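Local coordinates for protein enoyl-CoA hydratase (Bacillus halodurans, PDB 3LKE) that probably catalyses the hydration of 2-enoyl-CoA thioesters within a crotonase-like fold, at residues 71-76 and 80-85; 39-44 and 90-95; 103-108 and 198-203; 115-120 and 181-186; 6-11 and 15-20. One frame throughout, in Å; residues are numbered along the deposited sequence.

Interaction 1. Residues 71-76 and 80-85; sequences LLICAS and DVRLRE
The carbonyl O of L72 is gripped twice by S76, in the same helical turn whose C74 touches L83 of the next helix. The hydroxyl OG of S76 donates to L72 O over 2.7 Å, tilted 31° from the carbonyl plane. The backbone N of S76 adds a weak bond to the same oxygen. This closes the end of helix 68-76. A short loop then leads into helix 81-98, so the contact is a helix-loop-helix step in the crotonase fold.

C74 and L83 form the apolar centre. Their CA atoms lie 5.9 Å apart. The sulfur of C74 points across because SG is anti to the carbonyl carbon, chi1 -71°. C74 SG is 4.2 Å from both the backbone atom L83 CA and the methyl L83 CD1. No hydrogen bond crosses between 71-76 and 80-85, and the contact is light packing. F242 touches both C74 and L83, and V239 of helix 223-241 also packs on L83. The pair is therefore backed by residues from the C-terminal part of the chain.

On the outer side, R82 is strongly bent. Its chain folds back at each bond, and the guanidinium ends beside I73. R82 has a long, weak ion pair with D77 in the loop. R84, one residue past L83, makes a salt bridge to E236. Across the contact, R82 NH2 approaches the branch methyl I73 CG2 obliquely, at 4.3 Å.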
# COMPACT_ATOMS: atom_id res chain seq x y z
N LEU A 71 7.09 -31.29 9.27
CA LEU A 71 5.83 -31.10 8.55
C LEU A 71 5.27 -32.45 8.10
O LEU A 71 4.06 -32.68 8.17
CB LEU A 71 6.01 -30.17 7.35
CG LEU A 71 6.46 -28.75 7.69
CD1 LEU A 71 6.95 -28.04 6.44
CD2 LEU A 71 5.36 -27.96 8.38
N LEU A 72 6.15 -33.33 7.64
CA LEU A 72 5.73 -34.67 7.24
C LEU A 72 5.07 -35.42 8.40
O LEU A 72 4.10 -36.15 8.20
CB LEU A 72 6.92 -35.47 6.70
CG LEU A 72 6.62 -36.89 6.25
CD1 LEU A 72 5.38 -36.95 5.35
CD2 LEU A 72 7.83 -37.48 5.54
N ILE A 73 5.60 -35.23 9.60
CA ILE A 73 5.00 -35.82 10.79
C ILE A 73 3.57 -35.31 11.00
O ILE A 73 2.64 -36.09 11.22
CB ILE A 73 5.86 -35.57 12.04
CG1 ILE A 73 7.12 -36.43 11.98
CG2 ILE A 73 5.07 -35.85 13.31
CD1 ILE A 73 8.22 -36.00 12.93
N CYS A 74 3.40 -33.99 10.91
CA CYS A 74 2.07 -33.40 11.03
C CYS A 74 1.09 -33.88 9.96
O CYS A 74 -0.10 -34.01 10.23
CB CYS A 74 2.16 -31.87 11.00
SG CYS A 74 2.88 -31.14 12.47
N ALA A 75 1.58 -34.13 8.75
CA ALA A 75 0.72 -34.64 7.70
C ALA A 75 0.32 -36.09 7.99
O ALA A 75 -0.73 -36.55 7.55
CB ALA A 75 1.40 -34.54 6.34
N SER A 76 1.18 -36.79 8.72
CA SER A 76 0.97 -38.21 9.03
C SER A 76 0.16 -38.41 10.31
O SER A 76 -0.31 -39.51 10.58
CB SER A 76 2.32 -38.92 9.18
OG SER A 76 3.15 -38.71 8.05
N ASP A 80 -5.34 -33.32 14.43
CA ASP A 80 -4.73 -32.03 14.09
C ASP A 80 -4.18 -31.32 15.32
O ASP A 80 -3.82 -30.14 15.25
CB ASP A 80 -5.76 -31.14 13.40
CG ASP A 80 -6.41 -31.82 12.21
OD1 ASP A 80 -5.69 -32.17 11.25
OD2 ASP A 80 -7.65 -31.99 12.23
N VAL A 81 -4.12 -32.03 16.44
CA VAL A 81 -3.73 -31.42 17.71
C VAL A 81 -2.29 -30.90 17.71
O VAL A 81 -2.01 -29.81 18.23
CB VAL A 81 -3.93 -32.40 18.89
CG1 VAL A 81 -3.29 -31.86 20.15
CG2 VAL A 81 -5.41 -32.67 19.10
N ARG A 82 -1.37 -31.68 17.13
CA ARG A 82 0.03 -31.30 17.09
C ARG A 82 0.21 -30.07 16.20
O ARG A 82 0.90 -29.13 16.57
CB ARG A 82 0.89 -32.45 16.55
CG ARG A 82 0.69 -33.76 17.29
CD ARG A 82 1.49 -33.83 18.58
NE ARG A 82 2.93 -33.91 18.32
CZ ARG A 82 3.52 -34.92 17.68
NH1 ARG A 82 2.80 -35.93 17.21
NH2 ARG A 82 4.83 -34.91 17.49
N LEU A 83 -0.41 -30.10 15.02
CA LEU A 83 -0.33 -28.96 14.10
C LEU A 83 -0.85 -27.68 14.76
O LEU A 83 -0.18 -26.65 14.74
CB LEU A 83 -1.10 -29.26 12.80
CG LEU A 83 -0.96 -28.24 11.66
CD1 LEU A 83 0.50 -27.81 11.48
CD2 LEU A 83 -1.51 -28.81 10.36
N ARG A 84 -2.04 -27.75 15.35
CA ARG A 84 -2.64 -26.56 15.95
C ARG A 84 -1.79 -26.03 17.11
O ARG A 84 -1.67 -24.82 17.30
CB ARG A 84 -4.08 -26.82 16.40
CG ARG A 84 -5.05 -27.01 15.23
CD ARG A 84 -6.48 -27.27 15.68
NE ARG A 84 -7.38 -27.44 14.55
CZ ARG A 84 -7.98 -26.44 13.91
NH1 ARG A 84 -7.78 -25.18 14.30
NH2 ARG A 84 -8.79 -26.69 12.89
N GLU A 85 -1.18 -26.95 17.86
CA GLU A 85 -0.32 -26.57 18.97
C GLU A 85 0.87 -25.72 18.51
O GLU A 85 1.14 -24.67 19.09
CB GLU A 85 0.17 -27.82 19.72
CG GLU A 85 1.25 -27.55 20.75
CD GLU A 85 1.66 -28.82 21.50
OE1 GLU A 85 0.83 -29.75 21.59
OE2 GLU A 85 2.82 -28.87 21.98

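Interaction 2. Residues 39-44 and 90-95; sequences AIRAGN and LNHCVL
I40 turns CG1 anti to the carbonyl carbon, chi1 -69°, and its chain runs on extended, so that CD1 reaches C93. This is helix-helix packing in the crotonase fold, between helix 30-45 and helix 81-98. The CA atoms of I40 and C93 are 7.2 Å apart. Methyl I40 CD1 lies 4.0 Å from C93 CB. It is also near the backbone carbonyl, with I40 CD1 to C93 O at 3.9 Å. The methyl thus rests on the helix backbone as well as on the side chain. C93 is also touched by L36 and L37, from the preceding turn of helix 30-45.

The second pair lies nearer the surface. R41 is extended from CG to NE, which carries its guanidinium to H92. The guanidinium and imidazole planes are 58° apart. The main polar partner of R41 lies elsewhere: NE forms a salt bridge with OE2 of E96, one turn further along helix 81-98. That bond probably fixes where the guanidinium sits. The H92 ring also packs edge-to-face with H88. R41 NH2 comes obliquely to H92 ND1, 3.9 Å away.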
# COMPACT_ATOMS: atom_id res chain seq x y z
N ALA A 39 10.85 -15.41 25.46
CA ALA A 39 11.87 -14.38 25.35
C ALA A 39 11.28 -13.08 24.81
O ALA A 39 11.60 -11.99 25.30
CB ALA A 39 13.01 -14.86 24.44
N ILE A 40 10.42 -13.19 23.81
CA ILE A 40 9.79 -12.02 23.20
C ILE A 40 8.94 -11.26 24.22
O ILE A 40 9.02 -10.04 24.33
CB ILE A 40 8.90 -12.42 22.00
CG1 ILE A 40 9.78 -12.90 20.84
CG2 ILE A 40 8.04 -11.24 21.57
CD1 ILE A 40 9.01 -13.66 19.77
N ARG A 41 8.12 -12.01 24.95
CA ARG A 41 7.25 -11.42 25.97
C ARG A 41 8.05 -10.75 27.08
O ARG A 41 7.71 -9.65 27.52
CB ARG A 41 6.34 -12.50 26.57
CG ARG A 41 5.22 -12.93 25.62
CD ARG A 41 4.46 -14.14 26.14
NE ARG A 41 3.25 -14.35 25.36
CZ ARG A 41 2.55 -15.48 25.32
NH1 ARG A 41 2.95 -16.53 26.03
NH2 ARG A 41 1.46 -15.56 24.57
N ALA A 42 9.12 -11.41 27.53
CA ALA A 42 9.97 -10.86 28.57
C ALA A 42 10.58 -9.53 28.13
O ALA A 42 10.68 -8.59 28.92
CB ALA A 42 11.06 -11.85 28.94
N GLY A 43 10.98 -9.45 26.86
CA GLY A 43 11.51 -8.21 26.31
C GLY A 43 10.46 -7.12 26.22
O GLY A 43 10.75 -5.96 26.51
N ASN A 44 9.25 -7.50 25.81
CA ASN A 44 8.13 -6.55 25.72
C ASN A 44 7.72 -6.00 27.07
O ASN A 44 7.20 -4.89 27.17
CB ASN A 44 6.92 -7.21 25.03
CG ASN A 44 7.13 -7.38 23.54
OD1 ASN A 44 8.00 -6.75 22.96
ND2 ASN A 44 6.32 -8.24 22.92
N LEU A 90 3.77 -20.46 17.43
CA LEU A 90 4.48 -19.67 16.44
C LEU A 90 3.68 -18.45 15.98
O LEU A 90 4.25 -17.39 15.74
CB LEU A 90 4.91 -20.53 15.25
CG LEU A 90 5.91 -21.65 15.56
CD1 LEU A 90 6.21 -22.47 14.32
CD2 LEU A 90 7.20 -21.10 16.18
N ASN A 91 2.36 -18.58 15.87
CA ASN A 91 1.55 -17.39 15.56
C ASN A 91 1.68 -16.35 16.67
O ASN A 91 1.75 -15.14 16.42
CB ASN A 91 0.08 -17.73 15.33
CG ASN A 91 -0.15 -18.44 14.02
OD1 ASN A 91 0.70 -18.42 13.13
ND2 ASN A 91 -1.31 -19.07 13.90
N HIS A 92 1.72 -16.80 17.92
CA HIS A 92 1.90 -15.84 19.00
C HIS A 92 3.25 -15.14 18.95
O HIS A 92 3.33 -13.95 19.24
CB HIS A 92 1.61 -16.46 20.37
CG HIS A 92 0.17 -16.39 20.75
ND1 HIS A 92 -0.43 -15.22 21.17
CD2 HIS A 92 -0.80 -17.34 20.75
CE1 HIS A 92 -1.71 -15.45 21.42
NE2 HIS A 92 -1.96 -16.73 21.17
N CYS A 93 4.31 -15.87 18.59
CA CYS A 93 5.59 -15.21 18.37
C CYS A 93 5.45 -14.06 17.37
O CYS A 93 5.91 -12.95 17.60
CB CYS A 93 6.63 -16.19 17.86
SG CYS A 93 7.14 -17.40 19.10
N VAL A 94 4.81 -14.34 16.23
CA VAL A 94 4.65 -13.30 15.20
C VAL A 94 3.88 -12.08 15.73
O VAL A 94 4.27 -10.93 15.53
CB VAL A 94 3.93 -13.84 13.94
CG1 VAL A 94 3.62 -12.70 12.97
CG2 VAL A 94 4.79 -14.91 13.26
N LEU A 95 2.77 -12.34 16.42
CA LEU A 95 1.90 -11.28 16.90
C LEU A 95 2.60 -10.45 17.97
O LEU A 95 2.51 -9.23 17.99
CB LEU A 95 0.59 -11.88 17.41
CG LEU A 95 -0.56 -10.91 17.70
CD1 LEU A 95 -0.84 -10.04 16.49
CD2 LEU A 95 -1.80 -11.71 18.12

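Interaction 3. Residues 103-108 and 198-203; sequences VTVALI and KNYLKA
V103 sends CG1 to the phenol end of Y200. V103 CG1 lies at the ring edge, near the ring plane, 3.5 Å from Y200 OH. V103 CG1 is also 4.1 Å from Y200 CE2. T104 turns away, and its OG1 bonds to the backbone N of D124. V105 faces the helix again, as strand alternation requires. Its CG2 is anti to the carbonyl carbon, and V105 CG2 comes 3.4 Å from Y200 CE2. It approaches obliquely, and the packing is tight.

Here helix 190-205 packs on the main sheet of the crotonase fold. Strand 103-108 runs inside that sheet, between parallel strands 51-56 and 125-129. One tyrosine makes the direct contacts. Y200 CG is anti to its own backbone N, chi1 178°, and the ring extends from the helix to the two valines. An alanine at Y200 would remove the ring, and V103 CG1 and V105 CG2 would probably lose their cover from the helix.

Further along, L107 packs on strand 51-56. Outside the pair, L167 of a second subunit also packs on Y200, and H139 NE2 of that subunit bonds to A203 O.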
# COMPACT_ATOMS: atom_id res chain seq x y z
N VAL A 103 11.69 -1.03 19.68
CA VAL A 103 12.14 -1.11 18.30
C VAL A 103 12.64 -2.53 18.07
O VAL A 103 13.48 -3.03 18.83
CB VAL A 103 13.26 -0.12 17.97
CG1 VAL A 103 13.76 -0.37 16.57
CG2 VAL A 103 12.78 1.33 18.14
N THR A 104 12.13 -3.18 17.03
CA THR A 104 12.46 -4.58 16.78
C THR A 104 13.29 -4.72 15.50
O THR A 104 12.94 -4.18 14.45
CB THR A 104 11.18 -5.43 16.69
OG1 THR A 104 10.31 -4.87 15.69
CG2 THR A 104 10.47 -5.44 18.02
N VAL A 105 14.41 -5.43 15.60
CA VAL A 105 15.31 -5.60 14.47
C VAL A 105 15.70 -7.07 14.33
O VAL A 105 16.08 -7.70 15.32
CB VAL A 105 16.60 -4.77 14.66
CG1 VAL A 105 17.53 -4.91 13.47
CG2 VAL A 105 16.25 -3.31 14.92
N ALA A 106 15.63 -7.61 13.11
CA ALA A 106 16.10 -8.96 12.85
C ALA A 106 17.39 -8.92 12.04
O ALA A 106 17.50 -8.20 11.06
CB ALA A 106 15.02 -9.77 12.11
N LEU A 107 18.38 -9.68 12.49
CA LEU A 107 19.66 -9.72 11.78
C LEU A 107 19.75 -11.06 11.06
O LEU A 107 19.90 -12.09 11.72
CB LEU A 107 20.82 -9.56 12.76
CG LEU A 107 20.71 -8.34 13.69
CD1 LEU A 107 21.90 -8.26 14.65
CD2 LEU A 107 20.63 -7.08 12.84
N ILE A 108 19.63 -11.03 9.74
CA ILE A 108 19.63 -12.25 8.94
C ILE A 108 21.03 -12.52 8.43
O ILE A 108 21.46 -11.93 7.45
CB ILE A 108 18.69 -12.15 7.73
CG1 ILE A 108 17.33 -11.55 8.12
CG2 ILE A 108 18.53 -13.52 7.08
CD1 ILE A 108 16.58 -12.36 9.19
N LYS A 198 25.46 -1.33 16.26
CA LYS A 198 25.90 -0.43 17.32
C LYS A 198 25.35 0.98 17.08
O LYS A 198 24.74 1.59 17.95
CB LYS A 198 27.42 -0.41 17.36
CG LYS A 198 28.05 0.70 18.19
CD LYS A 198 29.57 0.66 18.03
CE LYS A 198 30.26 1.83 18.72
NZ LYS A 198 30.08 1.77 20.19
N ASN A 199 25.58 1.48 15.87
CA ASN A 199 25.17 2.83 15.51
C ASN A 199 23.65 2.98 15.48
O ASN A 199 23.10 3.98 15.92
CB ASN A 199 25.78 3.23 14.17
CG ASN A 199 27.29 3.32 14.22
OD1 ASN A 199 27.86 3.68 15.24
ND2 ASN A 199 27.95 2.99 13.12
N TYR A 200 22.98 1.95 14.97
CA TYR A 200 21.52 2.01 14.86
C TYR A 200 20.90 2.05 16.25
O TYR A 200 19.99 2.83 16.51
CB TYR A 200 21.01 0.81 14.06
CG TYR A 200 19.50 0.72 13.91
CD1 TYR A 200 18.86 1.30 12.82
CD2 TYR A 200 18.74 0.02 14.84
CE1 TYR A 200 17.47 1.21 12.68
CE2 TYR A 200 17.35 -0.07 14.70
CZ TYR A 200 16.73 0.51 13.62
OH TYR A 200 15.36 0.40 13.51
N LEU A 201 21.39 1.21 17.16
CA LEU A 201 20.87 1.19 18.52
C LEU A 201 21.19 2.49 19.25
O LEU A 201 20.42 2.93 20.11
CB LEU A 201 21.42 -0.00 19.29
CG LEU A 201 20.95 -1.36 18.77
CD1 LEU A 201 21.58 -2.48 19.57
CD2 LEU A 201 19.41 -1.45 18.78
N LYS A 202 22.33 3.09 18.92
CA LYS A 202 22.70 4.38 19.48
C LYS A 202 21.65 5.43 19.08
O LYS A 202 21.24 6.24 19.91
CB LYS A 202 24.09 4.79 19.00
CG LYS A 202 24.54 6.17 19.47
CD LYS A 202 25.66 6.70 18.58
CE LYS A 202 26.79 5.67 18.45
NZ LYS A 202 27.77 6.07 17.40
N ALA A 203 21.23 5.40 17.82
CA ALA A 203 20.21 6.33 17.32
C ALA A 203 18.88 6.12 18.03
O ALA A 203 18.21 7.08 18.41
CB ALA A 203 20.05 6.18 15.82

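Interaction 4. Residues 115-120 and 181-186; sequences GGFNMM and GLIQEI
G181 ends helix 174-180 with a Schellman motif, at a positive phi of 93°, and turns the chain so that L182 meets F117. At that phi a side chain would collide with the preceding carbonyl oxygen, which calls for glycine. L182 points its CB at the end of the F117 ring, 3.9 Å from CZ. Its backbone carbonyl also comes to the ring edge, near the plane, with L182 O 3.7 Å from F117 CZ. R126 NE donates a hydrogen bond to the same oxygen.

I183 brings CD1 to the same edge. I183 CD1 lies 3.4 Å from F117 CE1 and 3.7 Å from F117 CZ. A chi1 of 176° swings the F117 ring away from its own backbone N. With F117 cut back to an alanine, a gap beside L182 and I183 is likely to open, and F134 would lose its edge-to-face partner.

Q184 OE1 bonds to R126 N of strand 125-129. E185 OE2 makes salt bridges to R125 and to R196 of helix 190-205.

F117 sits on the short glycine-rich helix 115-118. In crotonase relatives the start of this helix supplies part of the oxyanion hole, so the contact probably lies close behind the active site. No hydrogen bond crosses between 115-120 and 181-186. The aromatic edge is held by shape and apolar contact, while the nearby carbonyl is satisfied by an arginine.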
# COMPACT_ATOMS: atom_id res chain seq x y z
N GLY A 115 9.00 -19.79 6.92
CA GLY A 115 8.66 -19.09 8.14
C GLY A 115 9.89 -18.69 8.94
O GLY A 115 9.82 -17.82 9.80
N GLY A 116 11.02 -19.35 8.68
CA GLY A 116 12.28 -18.96 9.30
C GLY A 116 12.63 -17.51 8.98
O GLY A 116 13.28 -16.80 9.77
N PHE A 117 12.22 -17.07 7.79
CA PHE A 117 12.35 -15.67 7.44
C PHE A 117 11.05 -14.92 7.75
O PHE A 117 11.08 -13.84 8.33
CB PHE A 117 12.69 -15.48 5.96
CG PHE A 117 12.74 -14.04 5.55
CD1 PHE A 117 13.64 -13.18 6.15
CD2 PHE A 117 11.87 -13.54 4.60
CE1 PHE A 117 13.70 -11.85 5.78
CE2 PHE A 117 11.93 -12.21 4.22
CZ PHE A 117 12.84 -11.36 4.82
N ASN A 118 9.92 -15.52 7.38
CA ASN A 118 8.66 -14.77 7.40
C ASN A 118 8.24 -14.23 8.76
O ASN A 118 7.67 -13.14 8.84
CB ASN A 118 7.54 -15.60 6.76
CG ASN A 118 7.84 -15.94 5.32
OD1 ASN A 118 8.53 -15.19 4.65
ND2 ASN A 118 7.31 -17.06 4.83
N MET A 119 8.53 -14.98 9.83
CA MET A 119 8.29 -14.48 11.19
C MET A 119 8.95 -13.12 11.41
O MET A 119 8.39 -12.23 12.06
CB MET A 119 8.73 -15.49 12.26
CG MET A 119 7.72 -16.63 12.47
SD MET A 119 7.92 -17.55 14.02
CE MET A 119 9.12 -16.46 14.87
N MET A 120 10.13 -12.93 10.83
CA MET A 120 10.88 -11.70 11.05
C MET A 120 10.29 -10.51 10.28
O MET A 120 10.69 -9.37 10.50
CB MET A 120 12.37 -11.87 10.74
CG MET A 120 13.07 -12.95 11.59
SD MET A 120 12.98 -12.67 13.39
CE MET A 120 11.82 -13.93 13.88
N GLY A 181 11.91 -5.09 -0.85
CA GLY A 181 11.55 -4.48 0.41
C GLY A 181 11.38 -5.46 1.56
O GLY A 181 10.99 -5.06 2.66
N LEU A 182 11.68 -6.74 1.31
CA LEU A 182 11.61 -7.75 2.37
C LEU A 182 12.65 -7.47 3.45
O LEU A 182 12.39 -7.69 4.63
CB LEU A 182 11.78 -9.17 1.81
CG LEU A 182 10.63 -9.67 0.92
CD1 LEU A 182 10.98 -11.00 0.26
CD2 LEU A 182 9.34 -9.77 1.72
N ILE A 183 13.82 -6.98 3.03
CA ILE A 183 14.83 -6.47 3.95
C ILE A 183 15.07 -4.99 3.66
O ILE A 183 14.80 -4.51 2.55
CB ILE A 183 16.17 -7.23 3.78
CG1 ILE A 183 15.98 -8.71 4.11
CG2 ILE A 183 17.25 -6.62 4.64
CD1 ILE A 183 15.58 -8.97 5.51
N GLN A 184 15.60 -4.27 4.66
CA GLN A 184 15.80 -2.82 4.55
C GLN A 184 17.22 -2.42 4.15
O GLN A 184 17.43 -1.34 3.60
CB GLN A 184 15.40 -2.12 5.85
CG GLN A 184 13.88 -1.93 5.98
CD GLN A 184 13.12 -3.26 6.00
OE1 GLN A 184 13.31 -4.10 6.88
NE2 GLN A 184 12.24 -3.44 5.01
N GLU A 185 18.18 -3.30 4.42
CA GLU A 185 19.57 -3.02 4.07
C GLU A 185 20.44 -4.26 4.15
O GLU A 185 20.08 -5.27 4.79
CB GLU A 185 20.17 -1.92 4.96
CG GLU A 185 20.09 -2.20 6.45
CD GLU A 185 20.72 -1.08 7.28
OE1 GLU A 185 21.94 -0.83 7.14
OE2 GLU A 185 19.99 -0.47 8.10
N ILE A 186 21.59 -4.18 3.50
CA ILE A 186 22.56 -5.26 3.46
C ILE A 186 23.86 -4.76 4.06
O ILE A 186 24.28 -3.63 3.77
CB ILE A 186 22.80 -5.72 2.02
CG1 ILE A 186 21.51 -6.28 1.41
CG2 ILE A 186 23.92 -6.75 1.95
CD1 ILE A 186 21.64 -6.70 -0.04

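Interaction 5. Residues 6-11 and 15-20; sequences VHTEIQ and LYITLD
H7 NE2 donates to D20 OD2 over 2.7 Å, a His-carboxylate hydrogen bond. The carboxylate oxygen lies in the imidazole plane and uses its anti lone pair. The bond is bent, 139° at the hydrogen, and the ring and carboxylate planes are 71° apart. D20 OD1 bonds to H58 NE2, so both oxygens are used.

The backbone forms an antiparallel beta hairpin. H7 with T18 and E9 with Y16 are hydrogen-bonded pairs; Y16 N to E9 O is the shortest backbone bond, 2.7 Å. V6, T8 and I10 face L19, I17 and L15 in non-hydrogen-bonded pairs.

On that side L15 CD2 lies 3.9 Å from I10 CG1. L15 CD2 is also 3.4 Å from E9 O. V6 CG1 meets I17 CG2 at 3.7 Å. On the other side the ring of Y16 has E9 O at its edge. A water joins Y16 OH to Q11 O, 2.8 Å from the hydroxyl and 2.7 Å from the carbonyl.

T18 OG1 is held by Q55 NE2. Strand 6-10 is the outermost strand of the sheet in this chain. Strand 14-19 runs parallel to strand 51-56, and helix 30-45 packs on V6, T8 and I17.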
# COMPACT_ATOMS: atom_id res chain seq x y z
N VAL A 6 16.93 -20.93 22.84
CA VAL A 6 16.84 -19.49 22.67
C VAL A 6 17.52 -18.82 23.85
O VAL A 6 17.13 -19.02 25.00
CB VAL A 6 15.37 -19.02 22.64
CG1 VAL A 6 15.31 -17.49 22.59
CG2 VAL A 6 14.61 -19.65 21.45
N HIS A 7 18.56 -18.02 23.58
CA HIS A 7 19.26 -17.32 24.65
C HIS A 7 18.85 -15.87 24.68
O HIS A 7 18.42 -15.31 23.67
CB HIS A 7 20.78 -17.43 24.47
CG HIS A 7 21.27 -18.84 24.36
ND1 HIS A 7 20.92 -19.82 25.26
CD2 HIS A 7 22.08 -19.43 23.45
CE1 HIS A 7 21.49 -20.96 24.91
NE2 HIS A 7 22.21 -20.75 23.82
N THR A 8 18.97 -15.25 25.85
CA THR A 8 18.64 -13.83 25.99
C THR A 8 19.74 -13.09 26.75
O THR A 8 20.39 -13.64 27.65
CB THR A 8 17.28 -13.61 26.69
OG1 THR A 8 17.26 -14.29 27.95
CG2 THR A 8 16.15 -14.15 25.83
N GLU A 9 19.95 -11.83 26.37
CA GLU A 9 20.98 -11.00 26.99
C GLU A 9 20.60 -9.54 26.82
O GLU A 9 20.28 -9.11 25.73
CB GLU A 9 22.33 -11.25 26.33
CG GLU A 9 23.47 -10.42 26.90
CD GLU A 9 24.80 -10.69 26.22
OE1 GLU A 9 24.91 -11.72 25.51
OE2 GLU A 9 25.73 -9.88 26.40
N ILE A 10 20.67 -8.77 27.90
CA ILE A 10 20.48 -7.33 27.80
C ILE A 10 21.81 -6.58 27.84
O ILE A 10 22.61 -6.77 28.76
CB ILE A 10 19.56 -6.79 28.90
CG1 ILE A 10 18.16 -7.39 28.76
CG2 ILE A 10 19.52 -5.26 28.85
CD1 ILE A 10 17.23 -7.04 29.89
N GLN A 11 22.04 -5.75 26.84
CA GLN A 11 23.26 -4.96 26.78
C GLN A 11 22.94 -3.53 26.40
O GLN A 11 22.46 -3.25 25.30
CB GLN A 11 24.24 -5.57 25.77
CG GLN A 11 25.39 -4.66 25.38
CD GLN A 11 26.49 -5.40 24.62
OE1 GLN A 11 26.84 -6.53 24.97
NE2 GLN A 11 27.03 -4.76 23.59
N LEU A 15 17.64 -5.71 24.31
CA LEU A 15 17.52 -7.15 24.51
C LEU A 15 17.91 -7.91 23.25
O LEU A 15 17.34 -7.67 22.17
CB LEU A 15 16.09 -7.52 24.91
CG LEU A 15 15.75 -8.85 25.59
CD1 LEU A 15 14.64 -9.62 24.86
CD2 LEU A 15 16.97 -9.75 25.83
N TYR A 16 18.87 -8.82 23.39
CA TYR A 16 19.31 -9.67 22.29
C TYR A 16 18.73 -11.06 22.45
O TYR A 16 18.95 -11.73 23.46
CB TYR A 16 20.84 -9.74 22.25
CG TYR A 16 21.49 -8.42 21.87
CD1 TYR A 16 21.70 -7.43 22.83
CD2 TYR A 16 21.86 -8.15 20.56
CE1 TYR A 16 22.28 -6.22 22.50
CE2 TYR A 16 22.45 -6.95 20.22
CZ TYR A 16 22.66 -5.99 21.20
OH TYR A 16 23.23 -4.78 20.87
N ILE A 17 17.95 -11.48 21.45
CA ILE A 17 17.33 -12.80 21.44
C ILE A 17 18.05 -13.63 20.39
O ILE A 17 18.03 -13.29 19.21
CB ILE A 17 15.81 -12.73 21.11
CG1 ILE A 17 15.07 -11.91 22.17
CG2 ILE A 17 15.21 -14.13 21.00
CD1 ILE A 17 13.55 -11.79 21.94
N THR A 18 18.72 -14.69 20.84
CA THR A 18 19.58 -15.48 19.95
C THR A 18 19.08 -16.90 19.76
O THR A 18 18.89 -17.64 20.73
CB THR A 18 21.03 -15.54 20.51
OG1 THR A 18 21.50 -14.20 20.72
CG2 THR A 18 21.96 -16.25 19.54
N LEU A 19 18.85 -17.27 18.51
CA LEU A 19 18.43 -18.63 18.19
C LEU A 19 19.65 -19.54 18.21
O LEU A 19 20.67 -19.23 17.59
CB LEU A 19 17.78 -18.68 16.81
CG LEU A 19 16.66 -17.68 16.53
CD1 LEU A 19 16.13 -17.87 15.13
CD2 LEU A 19 15.55 -17.84 17.55
N ASP A 20 19.52 -20.66 18.90
CA ASP A 20 20.63 -21.59 19.10
C ASP A 20 20.09 -23.02 19.12
O ASP A 20 19.92 -23.62 20.18
CB ASP A 20 21.34 -21.24 20.41
CG ASP A 20 22.65 -21.99 20.58
OD1 ASP A 20 23.03 -22.74 19.66
OD2 ASP A 20 23.29 -21.82 21.64
O HOH W 1 23.25 -2.69 22.76

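How the interactions relate
Along the chain, interaction 5 comes first. Interaction 2 follows, with interaction 1 nested inside its loop. Interaction 3 comes last and encloses interaction 4. Interactions 3, 4 and 5 all reach the six-stranded sheet. Helix 81-98 joins interactions 1 and 2, whose centres are 22 Å apart. Interaction 2 touches interaction 5 through A39 on T8, and interaction 4 through V94 on M119. A106 on M120 links interactions 3 and 4, and L201 on Y16 links 3 and 5. Interaction 1 stands apart, its centre 35 Å from that of interaction 3, across the chain's centre. Four contacts thus form one continuous packed body, and interaction 1 belongs to a peripheral helical part.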